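Local coordinates for protein probable alginate O-acetylase AlgJ (Pseudomonas putida, PDB 4O8V) that probably transfers acetyl groups to the O-2 and O-3 positions of mannuronate residues in alginate, working in the periplasm as part of an inner-membrane complex, at residues A[120-125]-A[217-222]; A[160-165]-A[184-189]. All blocks are in the same frame, centred on the assembly; numbering follows the deposited sequence. Where two conformers were deposited one is given.

Contact 1: A[120-125]-A[217-222]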
loop_
_atom_site.group_PDB
_atom_site.type_symbol
_atom_site.label_atom_id
_atom_site.label_comp_id
_atom_site.label_asym_id
_atom_site.label_seq_id
_atom_site.Cartn_x
_atom_site.Cartn_y
_atom_site.Cartn_z
ATOM N N ASP A 120 -7.941 12.849 2.170
ATOM C CA ASP A 120 -7.363 12.039 1.091
ATOM C C ASP A 120 -7.252 10.593 1.580
ATOM O O ASP A 120 -7.196 10.358 2.785
ATOM C CB ASP A 120 -5.999 12.632 0.709
ATOM C CG ASP A 120 -5.362 11.983 -0.535
ATOM O OD1 ASP A 120 -4.765 10.892 -0.403
ATOM O OD2 ASP A 120 -5.435 12.606 -1.629
ATOM N N THR A 121 -7.243 9.624 0.672
ATOM C CA THR A 121 -7.132 8.224 1.076
ATOM C C THR A 121 -5.745 7.868 1.609
ATOM O O THR A 121 -5.587 6.871 2.314
ATOM C CB THR A 121 -7.431 7.255 -0.101
ATOM O OG1 THR A 121 -6.463 7.468 -1.130
ATOM C CG2 THR A 121 -8.834 7.485 -0.637
ATOM N N HIS A 122 -4.733 8.658 1.265
ATOM C CA HIS A 122 -3.356 8.179 1.421
ATOM C C HIS A 122 -2.681 8.519 2.743
ATOM O O HIS A 122 -3.054 9.461 3.437
ATOM C CB HIS A 122 -2.491 8.717 0.280
ATOM C CG HIS A 122 -2.905 8.195 -1.062
ATOM N ND1 HIS A 122 -3.637 8.939 -1.963
ATOM C CD2 HIS A 122 -2.717 6.980 -1.634
ATOM C CE1 HIS A 122 -3.862 8.209 -3.046
ATOM N NE2 HIS A 122 -3.326 7.011 -2.866
ATOM N N TRP A 123 -1.652 7.749 3.080
ATOM C CA TRP A 123 -0.777 8.158 4.160
ATOM C C TRP A 123 -0.093 9.485 3.839
ATOM O O TRP A 123 0.116 9.842 2.675
ATOM C CB TRP A 123 0.274 7.078 4.462
ATOM C CG TRP A 123 0.955 6.451 3.256
ATOM C CD1 TRP A 123 1.190 7.015 2.022
ATOM C CD2 TRP A 123 1.540 5.138 3.219
ATOM N NE1 TRP A 123 1.879 6.110 1.217
ATOM C CE2 TRP A 123 2.099 4.957 1.930
ATOM C CE3 TRP A 123 1.625 4.092 4.149
ATOM C CZ2 TRP A 123 2.740 3.761 1.544
ATOM C CZ3 TRP A 123 2.271 2.906 3.764
ATOM C CH2 TRP A 123 2.805 2.755 2.464
ATOM N N THR A 124 0.224 10.225 4.894
ATOM C CA THR A 124 1.113 11.372 4.816
ATOM C C THR A 124 2.549 10.922 4.601
ATOM O O THR A 124 2.874 9.750 4.812
ATOM C CB THR A 124 1.081 12.210 6.124
ATOM O OG1 THR A 124 1.634 11.427 7.194
ATOM C CG2 THR A 124 -0.365 12.676 6.462
ATOM N N PRO A 125 3.417 11.852 4.193
ATOM C CA PRO A 125 4.822 11.466 4.060
ATOM C C PRO A 125 5.410 10.904 5.359
ATOM O O PRO A 125 6.194 9.955 5.309
ATOM C CB PRO A 125 5.497 12.770 3.672
ATOM C CG PRO A 125 4.421 13.539 2.978
ATOM C CD PRO A 125 3.166 13.209 3.672
ATOM N N THR A 217 0.251 0.405 -5.348
ATOM C CA THR A 217 -0.802 1.286 -5.817
ATOM C C THR A 217 -0.325 2.728 -5.797
ATOM O O THR A 217 0.885 3.006 -5.813
ATOM C CB THR A 217 -2.082 1.182 -4.930
ATOM O OG1 THR A 217 -1.785 1.715 -3.632
ATOM C CG2 THR A 217 -2.530 -0.273 -4.783
ATOM N N SER A 218 -1.284 3.649 -5.818
ATOM C CA SER A 218 -0.969 5.070 -5.673
ATOM C C SER A 218 -0.277 5.376 -4.344
ATOM O O SER A 218 0.414 6.400 -4.240
ATOM C CB SER A 218 -2.252 5.907 -5.819
ATOM O OG SER A 218 -3.254 5.482 -4.914
ATOM N N TYR A 219 -0.429 4.514 -3.330
ATOM C CA TYR A 219 0.338 4.710 -2.075
ATOM C C TYR A 219 1.837 4.714 -2.380
ATOM O O TYR A 219 2.625 5.429 -1.734
ATOM C CB TYR A 219 0.033 3.630 -1.018
ATOM C CG TYR A 219 -1.283 3.802 -0.297
ATOM C CD1 TYR A 219 -2.456 3.297 -0.849
ATOM C CD2 TYR A 219 -1.362 4.484 0.935
ATOM C CE1 TYR A 219 -3.683 3.447 -0.206
ATOM C CE2 TYR A 219 -2.605 4.634 1.602
ATOM C CZ TYR A 219 -3.750 4.112 1.022
ATOM O OH TYR A 219 -4.974 4.263 1.636
ATOM N N SER A 220 2.220 3.945 -3.400
ATOM C CA SER A 220 3.633 3.783 -3.769
ATOM C C SER A 220 4.013 4.547 -5.021
ATOM O O SER A 220 5.172 4.900 -5.193
ATOM C CB SER A 220 3.965 2.296 -4.005
ATOM O OG SER A 220 3.853 1.549 -2.811
ATOM N N ALA A 221 3.055 4.753 -5.926
ATOM C CA ALA A 221 3.370 5.398 -7.195
ATOM C C ALA A 221 3.446 6.906 -7.094
ATOM O O ALA A 221 4.117 7.545 -7.886
ATOM C CB ALA A 221 2.332 5.012 -8.277
ATOM N N ASN A 222 2.722 7.482 -6.148
ATOM C CA ASN A 222 2.613 8.936 -6.062
ATOM C C ASN A 222 3.811 9.531 -5.289
ATOM O O ASN A 222 3.976 9.256 -4.103
ATOM C CB ASN A 222 1.267 9.311 -5.381
ATOM C CG ASN A 222 0.955 10.782 -5.480
ATOM O OD1 ASN A 222 1.866 11.609 -5.510
ATOM N ND2 ASN A 222 -0.347 11.123 -5.538
#
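The Ser-His-Asp triad of the SGNH hydrolase-like domain is put together here, His122 of the 120-125 loop meeting Ser218 at the start of helix 218-221; the catalytic roles of these two and Asp120 are assigned by similarity. His122 NE2 lies 2.6 Å from Ser218 OG, a hydrogen bond that enters at the edge of the imidazole; OG reaches it from between the serine's backbone N and carbonyl carbon (chi1 55°). On the far side of the ring, ND1 donates to the syn lone pair of Asp120 OD1 at 2.7 Å, while the anti lone pair takes His122 N in an Asx turn. One carboxylate oxygen thus fixes both backbone and ring. Beside His122, Tyr219 takes part in two T-shaped stacks: His122 CD2 lies over its face, 3.7 Å from Tyr219 CG, and Tyr219 points its CD2 edge at the five-membered ring of Trp123, planes at 88°. Trp123 NE1 also donates to Tyr219 O at 3.1 Å, nearly in the indole plane. Were Trp123 an alanine, Tyr219 O would probably lose this donor, and the tyrosine edge its facing ring. The continuous Asp-His-Ser chain is consistent with charge relay, in which the histidine would act as proton acceptor for the serine.

Contact 2: A[160-165]-A[184-189]; sequences APYKGD and DNLQKR
Strands 160-162 and 184-189 run antiparallel with a marked twist, their short axes 4.3 Å apart at closest approach and at 122° to each other. Ala160 and Leu186 form a hydrogen-bonded pair linked in both directions: Ala160 N donates to Leu186 O at 3.1 Å, and Leu186 N returns a bond of 2.9 Å to Ala160 O. Tyr162 N then donates to Asp184 O, also at 2.9 Å. Between these pairs stands the non-hydrogen-bonded pair Pro161 and Asn185; the proline has no N-H to give, but its CA approaches Asp184 O to 3.3 Å in a CA-H...O contact. On the face shared by Ala160, Tyr162, Asp184 and Leu186, the tyrosine and leucine lie alongside one another, CB of Tyr162 3.7 Å from CB of Leu186. Both send CG opposite the backbone N (chi1 178° and 173°), which carries the two side chains the same way off the sheet and sets Leu186 CD2 obliquely against the ring, 4.0 Å from Tyr162 CD1. The Asp184 carboxylate is engaged beyond the strands, by Arg118 N and Thr119 OG1, and the Tyr162 ring meets that of His224. This is a two-stranded antiparallel ribbon, separate from the parallel sheet of the SGNH core, with its Tyr162 face turned to the active-site loop.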
loop_
_atom_site.group_PDB
_atom_site.type_symbol
_atom_site.label_atom_id
_atom_site.label_comp_id
_atom_site.label_asym_id
_atom_site.label_seq_id
_atom_site.Cartn_x
_atom_site.Cartn_y
_atom_site.Cartn_z
ATOM N N ALA A 160 2.596 23.240 1.677
ATOM C CA ALA A 160 1.577 23.981 0.927
ATOM C C ALA A 160 0.256 23.236 0.993
ATOM O O ALA A 160 0.242 22.021 1.257
ATOM C CB ALA A 160 2.009 24.181 -0.537
ATOM N N PRO A 161 -0.864 23.940 0.742
ATOM C CA PRO A 161 -2.145 23.226 0.737
ATOM C C PRO A 161 -2.212 22.117 -0.308
ATOM O O PRO A 161 -1.539 22.168 -1.342
ATOM C CB PRO A 161 -3.170 24.325 0.397
ATOM C CG PRO A 161 -2.516 25.611 0.750
ATOM C CD PRO A 161 -1.031 25.393 0.516
ATOM N N TYR A 162 -3.030 21.114 -0.023
ATOM C CA TYR A 162 -3.205 19.986 -0.931
ATOM C C TYR A 162 -4.688 19.574 -0.938
ATOM O O TYR A 162 -5.253 19.304 0.123
ATOM C CB TYR A 162 -2.304 18.823 -0.500
ATOM C CG TYR A 162 -2.466 17.603 -1.383
ATOM C CD1 TYR A 162 -1.913 17.569 -2.652
ATOM C CD2 TYR A 162 -3.217 16.510 -0.958
ATOM C CE1 TYR A 162 -2.092 16.469 -3.486
ATOM C CE2 TYR A 162 -3.399 15.403 -1.787
ATOM C CZ TYR A 162 -2.830 15.388 -3.032
ATOM O OH TYR A 162 -2.999 14.284 -3.847
ATOM N N LYS A 163 -5.315 19.556 -2.116
ATOM C CA LYS A 163 -6.708 19.116 -2.248
ATOM C C LYS A 163 -6.748 17.598 -2.342
ATOM O O LYS A 163 -6.201 17.039 -3.284
ATOM C CB LYS A 163 -7.379 19.726 -3.490
ATOM C CG LYS A 163 -8.895 19.469 -3.529
ATOM C CD LYS A 163 -9.590 20.206 -4.664
ATOM C CE LYS A 163 -10.156 19.238 -5.691
ATOM N NZ LYS A 163 -10.842 19.956 -6.802
ATOM N N GLY A 164 -7.389 16.946 -1.370
ATOM C CA GLY A 164 -7.380 15.489 -1.269
ATOM C C GLY A 164 -8.215 14.781 -2.328
ATOM O O GLY A 164 -9.186 15.340 -2.874
ATOM N N ASP A 165 -7.852 13.530 -2.616
ATOM C CA ASP A 165 -8.477 12.818 -3.719
ATOM C C ASP A 165 -9.963 12.562 -3.435
ATOM O O ASP A 165 -10.764 12.520 -4.347
ATOM C CB ASP A 165 -7.711 11.502 -4.045
ATOM C CG ASP A 165 -7.599 10.514 -2.870
ATOM O OD1 ASP A 165 -7.950 10.810 -1.702
ATOM O OD2 ASP A 165 -7.091 9.388 -3.120
ATOM N N ASP A 184 -5.996 19.756 3.111
ATOM C CA ASP A 184 -4.865 19.336 3.932
ATOM C C ASP A 184 -3.677 20.256 3.699
ATOM O O ASP A 184 -3.671 21.046 2.759
ATOM C CB ASP A 184 -4.433 17.893 3.595
ATOM C CG ASP A 184 -5.288 16.844 4.278
ATOM O OD1 ASP A 184 -4.996 16.487 5.447
ATOM O OD2 ASP A 184 -6.230 16.344 3.633
ATOM N N ASN A 185 -2.666 20.127 4.553
ATOM C CA ASN A 185 -1.354 20.688 4.271
ATOM C C ASN A 185 -0.425 19.540 3.942
ATOM O O ASN A 185 -0.562 18.456 4.515
ATOM C CB ASN A 185 -0.825 21.494 5.455
ATOM C CG ASN A 185 -1.407 22.894 5.510
ATOM O OD1 ASN A 185 -1.759 23.478 4.481
ATOM N ND2 ASN A 185 -1.494 23.451 6.712
ATOM N N LEU A 186 0.487 19.770 3.002
ATOM C CA LEU A 186 1.404 18.726 2.554
ATOM C C LEU A 186 2.841 19.212 2.489
ATOM O O LEU A 186 3.155 20.200 1.820
ATOM C CB LEU A 186 0.962 18.195 1.171
ATOM C CG LEU A 186 1.983 17.215 0.564
ATOM C CD1 LEU A 186 2.034 15.918 1.396
ATOM C CD2 LEU A 186 1.644 16.938 -0.928
ATOM N N GLN A 187 3.730 18.512 3.199
ATOM C CA GLN A 187 5.141 18.853 3.177
ATOM C C GLN A 187 5.847 18.100 2.045
ATOM O O GLN A 187 5.715 16.890 1.917
ATOM C CB GLN A 187 5.819 18.517 4.507
ATOM C CG GLN A 187 7.260 18.970 4.550
ATOM C CD GLN A 187 7.958 18.611 5.846
ATOM O OE1 GLN A 187 8.078 17.434 6.199
ATOM N NE2 GLN A 187 8.435 19.623 6.552
ATOM N N LYS A 188 6.561 18.832 1.207
ATOM C CA LYS A 188 7.361 18.202 0.168
ATOM C C LYS A 188 8.528 17.459 0.817
ATOM O O LYS A 188 9.214 18.014 1.669
ATOM C CB LYS A 188 7.896 19.252 -0.821
ATOM C CG LYS A 188 8.609 18.637 -2.021
ATOM C CD LYS A 188 9.316 19.694 -2.856
ATOM C CE LYS A 188 10.154 19.058 -3.950
ATOM N NZ LYS A 188 9.393 18.006 -4.682
ATOM N N ARG A 189 8.773 16.213 0.423
ATOM C CA ARG A 189 9.968 15.519 0.912
ATOM C C ARG A 189 10.588 14.690 -0.190
ATOM O O ARG A 189 9.910 13.871 -0.820
ATOM C CB ARG A 189 9.637 14.650 2.129
ATOM C CG ARG A 189 9.824 15.398 3.453
ATOM C CD ARG A 189 9.017 14.785 4.593
ATOM N NE ARG A 189 9.226 13.346 4.705
ATOM C CZ ARG A 189 10.187 12.769 5.417
ATOM N NH1 ARG A 189 11.063 13.501 6.103
ATOM N NH2 ARG A 189 10.270 11.445 5.442
#

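How the contacts relate
After strand 55-61 of the parallel sheet and several helices, the chain reaches the 120-125 loop, which leads into helix 125-141; it then enters strand 152-162 and returns along strand 184-193. Contact 2 closes this short loop, with 18 residues between its segments, wholly within the 91-residue excursion that contact 1 closes; the two do not cross. Contact 1 joins the loop before helix 125-141 to helix 218-221, which follows strand 212-215 of the parallel sheet. The contacts touch directly: Asp165 N probably donates to Asp120 OD2, and Thr121 N to Asp165 OD1, tying the loop that follows strand 152-162 to the catalytic loop. A loop leaving an outlying strand pair can thus reach a triad and probably positions its aspartate.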